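Local coordinates for sensor protein (Vibrio cholerae O1 biovar El Tor, PDB 3MXQ) that probably acts as a sensor histidine kinase, using ATP to phosphorylate a protein histidine, with the present fragment forming its PAS-fold sensor domain, at residues Asn40-Val45 / Arg80-Ala85; Glu60-Lys65 / Glu69-Ser74. All coordinates share one frame; numbering follows the deposited sequence.

Contact 1: residues Asn40-Val45 / Arg80-Ala85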
loop_
_atom_site.group_PDB
_atom_site.type_symbol
_atom_site.label_atom_id
_atom_site.label_comp_id
_atom_site.label_asym_id
_atom_site.label_seq_id
_atom_site.Cartn_x
_atom_site.Cartn_y
_atom_site.Cartn_z
ATOM N N ASN A 40 13.199 -0.929 -25.034
ATOM C CA ASN A 40 12.906 -2.043 -25.940
ATOM C C ASN A 40 14.160 -2.712 -26.502
ATOM O O ASN A 40 14.071 -3.698 -27.230
ATOM C CB ASN A 40 11.902 -1.655 -27.042
ATOM C CG ASN A 40 12.389 -0.513 -27.934
ATOM O OD1 ASN A 40 13.563 -0.132 -27.927
ATOM N ND2 ASN A 40 11.468 0.039 -28.714
ATOM N N ASP A 41 15.323 -2.163 -26.153
ATOM C CA ASP A 41 16.616 -2.755 -26.492
ATOM C C ASP A 41 17.232 -3.401 -25.251
ATOM O O ASP A 41 18.439 -3.636 -25.189
ATOM C CB ASP A 41 17.559 -1.706 -27.100
ATOM C CG ASP A 41 17.820 -0.533 -26.168
ATOM O OD1 ASP A 41 18.785 0.214 -26.416
ATOM O OD2 ASP A 41 17.070 -0.351 -25.185
ATOM N N TYR A 42 16.377 -3.669 -24.269
ATOM C CA TYR A 42 16.705 -4.440 -23.066
ATOM C C TYR A 42 17.528 -3.689 -22.010
ATOM O O TYR A 42 17.894 -4.247 -20.973
ATOM C CB TYR A 42 17.304 -5.808 -23.438
ATOM C CG TYR A 42 16.543 -6.476 -24.563
ATOM C CD1 TYR A 42 15.267 -7.014 -24.362
ATOM C CD2 TYR A 42 17.090 -6.546 -25.839
ATOM C CE1 TYR A 42 14.566 -7.613 -25.414
ATOM C CE2 TYR A 42 16.404 -7.134 -26.889
ATOM C CZ TYR A 42 15.146 -7.665 -26.680
ATOM O OH TYR A 42 14.501 -8.249 -27.755
ATOM N N VAL A 43 17.780 -2.413 -22.274
ATOM C CA VAL A 43 18.547 -1.561 -21.375
ATOM C C VAL A 43 17.688 -1.150 -20.176
ATOM O O VAL A 43 16.567 -0.672 -20.349
ATOM C CB VAL A 43 19.078 -0.317 -22.112
ATOM C CG1 VAL A 43 19.878 0.560 -21.174
ATOM C CG2 VAL A 43 19.938 -0.727 -23.296
ATOM N N ILE A 44 18.217 -1.347 -18.967
ATOM C CA ILE A 44 17.482 -1.037 -17.741
ATOM C C ILE A 44 17.372 0.460 -17.494
ATOM O O ILE A 44 18.357 1.193 -17.535
ATOM C CB ILE A 44 18.084 -1.746 -16.511
ATOM C CG1 ILE A 44 17.897 -3.255 -16.642
ATOM C CG2 ILE A 44 17.425 -1.257 -15.217
ATOM C CD1 ILE A 44 18.896 -4.054 -15.872
ATOM N N VAL A 45 16.153 0.899 -17.232
ATOM C CA VAL A 45 15.866 2.314 -17.082
ATOM C C VAL A 45 15.591 2.668 -15.623
ATOM O O VAL A 45 16.079 3.664 -15.127
ATOM C CB VAL A 45 14.673 2.715 -17.966
ATOM C CG1 VAL A 45 14.250 4.145 -17.687
ATOM C CG2 VAL A 45 15.037 2.546 -19.432
ATOM N N ARG A 80 12.387 -14.075 -24.512
ATOM C CA ARG A 80 11.146 -14.597 -25.057
ATOM C C ARG A 80 9.948 -13.894 -24.425
ATOM O O ARG A 80 8.969 -13.584 -25.093
ATOM C CB ARG A 80 11.041 -16.117 -24.906
ATOM C CG ARG A 80 9.872 -16.710 -25.693
ATOM C CD ARG A 80 9.834 -18.218 -25.662
ATOM N NE ARG A 80 10.868 -18.817 -26.520
ATOM C CZ ARG A 80 10.845 -18.828 -27.859
ATOM N NH1 ARG A 80 9.854 -18.251 -28.533
ATOM N NH2 ARG A 80 11.831 -19.397 -28.531
ATOM N N LYS A 81 10.042 -13.639 -23.131
ATOM C CA LYS A 81 8.995 -12.949 -22.426
ATOM C C LYS A 81 8.869 -11.498 -22.870
ATOM O O LYS A 81 7.767 -11.036 -23.166
ATOM C CB LYS A 81 9.235 -13.040 -20.933
ATOM C CG LYS A 81 9.101 -14.426 -20.397
ATOM C CD LYS A 81 7.719 -14.951 -20.654
ATOM C CE LYS A 81 7.362 -15.998 -19.619
ATOM N NZ LYS A 81 5.892 -16.222 -19.545
ATOM N N ILE A 82 9.985 -10.781 -22.929
ATOM C CA ILE A 82 9.945 -9.378 -23.315
ATOM C C ILE A 82 9.515 -9.227 -24.771
ATOM O O ILE A 82 8.734 -8.341 -25.119
ATOM C CB ILE A 82 11.289 -8.697 -23.066
ATOM C CG1 ILE A 82 11.591 -8.673 -21.566
ATOM C CG2 ILE A 82 11.282 -7.266 -23.600
ATOM C CD1 ILE A 82 13.061 -8.632 -21.253
ATOM N N ASP A 83 10.008 -10.120 -25.621
ATOM C CA ASP A 83 9.678 -10.062 -27.036
ATOM C C ASP A 83 8.212 -10.375 -27.295
ATOM O O ASP A 83 7.591 -9.744 -28.149
ATOM C CB ASP A 83 10.623 -10.941 -27.845
ATOM C CG ASP A 83 12.017 -10.331 -27.960
ATOM O OD1 ASP A 83 12.227 -9.218 -27.435
ATOM O OD2 ASP A 83 12.913 -10.949 -28.570
ATOM N N THR A 84 7.655 -11.310 -26.526
ATOM C CA THR A 84 6.228 -11.611 -26.586
ATOM C C THR A 84 5.429 -10.329 -26.391
ATOM O O THR A 84 4.603 -9.975 -27.229
ATOM C CB THR A 84 5.832 -12.698 -25.566
ATOM O OG1 THR A 84 6.566 -13.887 -25.861
ATOM C CG2 THR A 84 4.353 -13.027 -25.637
ATOM N N ALA A 85 5.715 -9.614 -25.313
ATOM C CA ALA A 85 5.069 -8.347 -25.060
ATOM C C ALA A 85 5.220 -7.409 -26.249
ATOM O O ALA A 85 4.255 -6.770 -26.662
ATOM C CB ALA A 85 5.638 -7.704 -23.799
#

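Contact 2: residues Glu60-Lys65 / Glu69-Ser74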
loop_
_atom_site.group_PDB
_atom_site.type_symbol
_atom_site.label_atom_id
_atom_site.label_comp_id
_atom_site.label_asym_id
_atom_site.label_seq_id
_atom_site.Cartn_x
_atom_site.Cartn_y
_atom_site.Cartn_z
ATOM N N GLU A 60 22.532 1.788 -8.783
ATOM C CA GLU A 60 23.433 2.686 -9.498
ATOM C C GLU A 60 24.112 1.973 -10.669
ATOM O O GLU A 60 24.146 2.494 -11.782
ATOM C CB GLU A 60 24.470 3.288 -8.543
ATOM N N THR A 61 24.615 0.768 -10.405
ATOM C CA THR A 61 25.385 -0.021 -11.369
ATOM C C THR A 61 24.525 -0.543 -12.527
ATOM O O THR A 61 24.993 -0.622 -13.665
ATOM C CB THR A 61 26.077 -1.235 -10.674
ATOM O OG1 THR A 61 26.702 -0.814 -9.453
ATOM C CG2 THR A 61 27.123 -1.860 -11.578
HETATM N N MSE A 62 23.273 -0.887 -12.226
HETATM C CA MSE A 62 22.386 -1.545 -13.186
HETATM C C MSE A 62 21.809 -0.623 -14.241
HETATM O O MSE A 62 21.484 -1.065 -15.332
HETATM C CB MSE A 62 21.228 -2.220 -12.466
HETATM C CG MSE A 62 21.633 -3.294 -11.512
HETATM SE SE MSE A 62 20.103 -4.371 -10.991
HETATM C CE MSE A 62 19.865 -5.375 -12.628
ATOM N N GLN A 63 21.654 0.649 -13.913
ATOM C CA GLN A 63 20.942 1.561 -14.791
ATOM C C GLN A 63 21.765 1.862 -16.038
ATOM O O GLN A 63 22.953 2.161 -15.948
ATOM C CB GLN A 63 20.596 2.854 -14.047
ATOM C CG GLN A 63 19.195 3.363 -14.320
ATOM C CD GLN A 63 19.192 4.760 -14.898
ATOM O OE1 GLN A 63 20.074 5.563 -14.609
ATOM N NE2 GLN A 63 18.210 5.053 -15.735
ATOM N N GLY A 64 21.127 1.774 -17.201
ATOM C CA GLY A 64 21.808 1.998 -18.470
ATOM C C GLY A 64 22.597 0.788 -18.928
ATOM O O GLY A 64 23.570 0.913 -19.674
ATOM N N LYS A 65 22.174 -0.386 -18.469
ATOM C CA LYS A 65 22.783 -1.659 -18.846
ATOM C C LYS A 65 21.718 -2.648 -19.305
ATOM O O LYS A 65 20.566 -2.575 -18.874
ATOM C CB LYS A 65 23.570 -2.248 -17.679
ATOM C CG LYS A 65 24.770 -1.422 -17.269
ATOM C CD LYS A 65 25.731 -2.235 -16.422
ATOM C CE LYS A 65 27.128 -1.637 -16.440
ATOM N NZ LYS A 65 27.138 -0.274 -15.849
ATOM N N GLU A 69 22.459 -9.050 -20.541
ATOM C CA GLU A 69 23.876 -9.182 -20.190
ATOM C C GLU A 69 24.103 -9.339 -18.682
ATOM O O GLU A 69 25.033 -10.031 -18.264
ATOM C CB GLU A 69 24.692 -8.014 -20.747
ATOM C CG GLU A 69 24.710 -7.961 -22.276
ATOM C CD GLU A 69 25.341 -6.690 -22.836
ATOM O OE1 GLU A 69 25.326 -5.641 -22.149
ATOM O OE2 GLU A 69 25.848 -6.740 -23.981
ATOM N N LEU A 70 23.246 -8.712 -17.875
ATOM C CA LEU A 70 23.396 -8.730 -16.422
ATOM C C LEU A 70 22.958 -10.041 -15.804
ATOM O O LEU A 70 23.423 -10.409 -14.733
ATOM C CB LEU A 70 22.653 -7.564 -15.773
ATOM C CG LEU A 70 23.342 -6.195 -15.838
ATOM C CD1 LEU A 70 22.412 -5.079 -15.409
ATOM C CD2 LEU A 70 24.623 -6.162 -15.003
ATOM N N PHE A 71 22.069 -10.754 -16.480
ATOM C CA PHE A 71 21.582 -12.026 -15.961
ATOM C C PHE A 71 21.614 -13.100 -17.020
ATOM O O PHE A 71 20.584 -13.689 -17.319
ATOM C CB PHE A 71 20.164 -11.871 -15.422
ATOM C CG PHE A 71 20.050 -10.845 -14.352
ATOM C CD1 PHE A 71 19.547 -9.580 -14.640
ATOM C CD2 PHE A 71 20.470 -11.129 -13.056
ATOM C CE1 PHE A 71 19.459 -8.611 -13.646
ATOM C CE2 PHE A 71 20.387 -10.168 -12.056
ATOM C CZ PHE A 71 19.882 -8.908 -12.351
ATOM N N PRO A 72 22.806 -13.375 -17.579
ATOM C CA PRO A 72 22.924 -14.185 -18.789
ATOM C C PRO A 72 22.255 -15.558 -18.695
ATOM O O PRO A 72 21.594 -15.973 -19.643
ATOM C CB PRO A 72 24.433 -14.319 -18.974
ATOM C CG PRO A 72 25.017 -14.019 -17.648
ATOM C CD PRO A 72 24.129 -13.005 -17.046
ATOM N N GLU A 73 22.395 -16.243 -17.565
ATOM C CA GLU A 73 21.778 -17.554 -17.389
ATOM C C GLU A 73 20.261 -17.529 -17.499
ATOM O O GLU A 73 19.623 -18.569 -17.453
ATOM C CB GLU A 73 22.159 -18.137 -16.040
ATOM C CG GLU A 73 23.596 -18.595 -15.928
ATOM C CD GLU A 73 24.050 -18.652 -14.480
ATOM O OE1 GLU A 73 24.551 -19.717 -14.056
ATOM O OE2 GLU A 73 23.889 -17.634 -13.758
ATOM N N SER A 74 19.690 -16.340 -17.640
ATOM C CA SER A 74 18.242 -16.165 -17.734
ATOM C C SER A 74 17.844 -15.473 -19.029
ATOM O O SER A 74 16.669 -15.424 -19.366
ATOM C CB SER A 74 17.719 -15.354 -16.544
ATOM O OG SER A 74 17.812 -16.086 -15.339
#

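Contact 1: residues Asn40-Val45 / Arg80-Ala85
Y42 reaches from the turn joining strands 34-39 and 44-47 to I82 and D83 on helix 75-88, tying the edge of the antiparallel sheet of this PAS fold to its longest helix after the N-terminal one. The tyrosine CB points past the helix rather than at it. With CG beside the backbone N and anti to the carbonyl carbon (chi1 -44°), the ring is nevertheless carried across the gap. Along the ring, Y42 CD1 lies 4.1 Å from both methyls of I82, CG2 and CD1. One atom further, Y42 CE1 comes to 3.8 Å from I82 CG2, which lies at the ring edge, near its plane. The carbonyl oxygen of N40 lies over the centre of one ring face, 4.1 Å above the plane. At the tip, Y42 OH donates a hydrogen bond to D83 OD1 at 2.5 Å. D83 crosses the tyrosine at about a right angle, its carboxylate turned 45° from the ring plane. Two partners thus share that carboxylate: OD1 accepts the hydrogen bond of the phenol, while OD2 makes a salt bridge with K79 NZ one helical turn earlier.

Contact 2: residues Glu60-Lys65 / Glu69-Ser74
The ammonium of K65 donates to the backbone of T61, NZ to O at 3.1 Å, while the base of the same side chain packs against L70. The donor lies in the carbonyl plane, with a C=O...N angle of 156°. A bend at the last torsion (chi4 63°) turns NZ back over the end of helix 59-62, so the lysine closes on its own segment and meets L70 chiefly through its CB. The backbone beneath is a type II beta turn from M62 to K65, with G64 at positive phi; its closing bond, K65 N to M62 O, is weak.

Across the gap the contact is apolar. L70 points at segment 60-65 and sets CD1 between two carbons: K65 CB on the surface side, at 3.8 Å, and CE of M62, a selenomethionine, on the inner side. The M62 side chain starts beside its backbone N and bends at chi3 (74°), bringing CE round to residues 69-74. There M62 CE meets F71 at the ring edge, near its plane, 3.4 Å from F71 CE1 and almost as close to CZ. The two side chains cross at about a right angle.

The cluster thus joins the end of helix 59-62 to the end of helix 67-70, two of the short helices of the PAS fold. I44 of strand 44-47 touches M62 and L70, as does F57, while F51 of helix 49-53 packs on both M62 and F71.

Contact 2 is nested along the chain within the loop closed by contact 1, and the two centres lie 12 Å apart. Strand 44-47 connects them. I44 N lies 2.7 Å from K65 O and V45 O lies 2.6 Å from Q63 NE2, both probable hydrogen bonds, while I44 CD1 packs 3.6 Å from M62 CE. The strand that follows Y42 is thus linked to the turn of residues 62-65. Helices 67-70 and 75-88, one from each contact, are consecutive, and Y42 also touches L68. Together the contacts join the short helices and helix 75-88 to the edge of the sheet, the region that in many PAS domains encloses a ligand pocket.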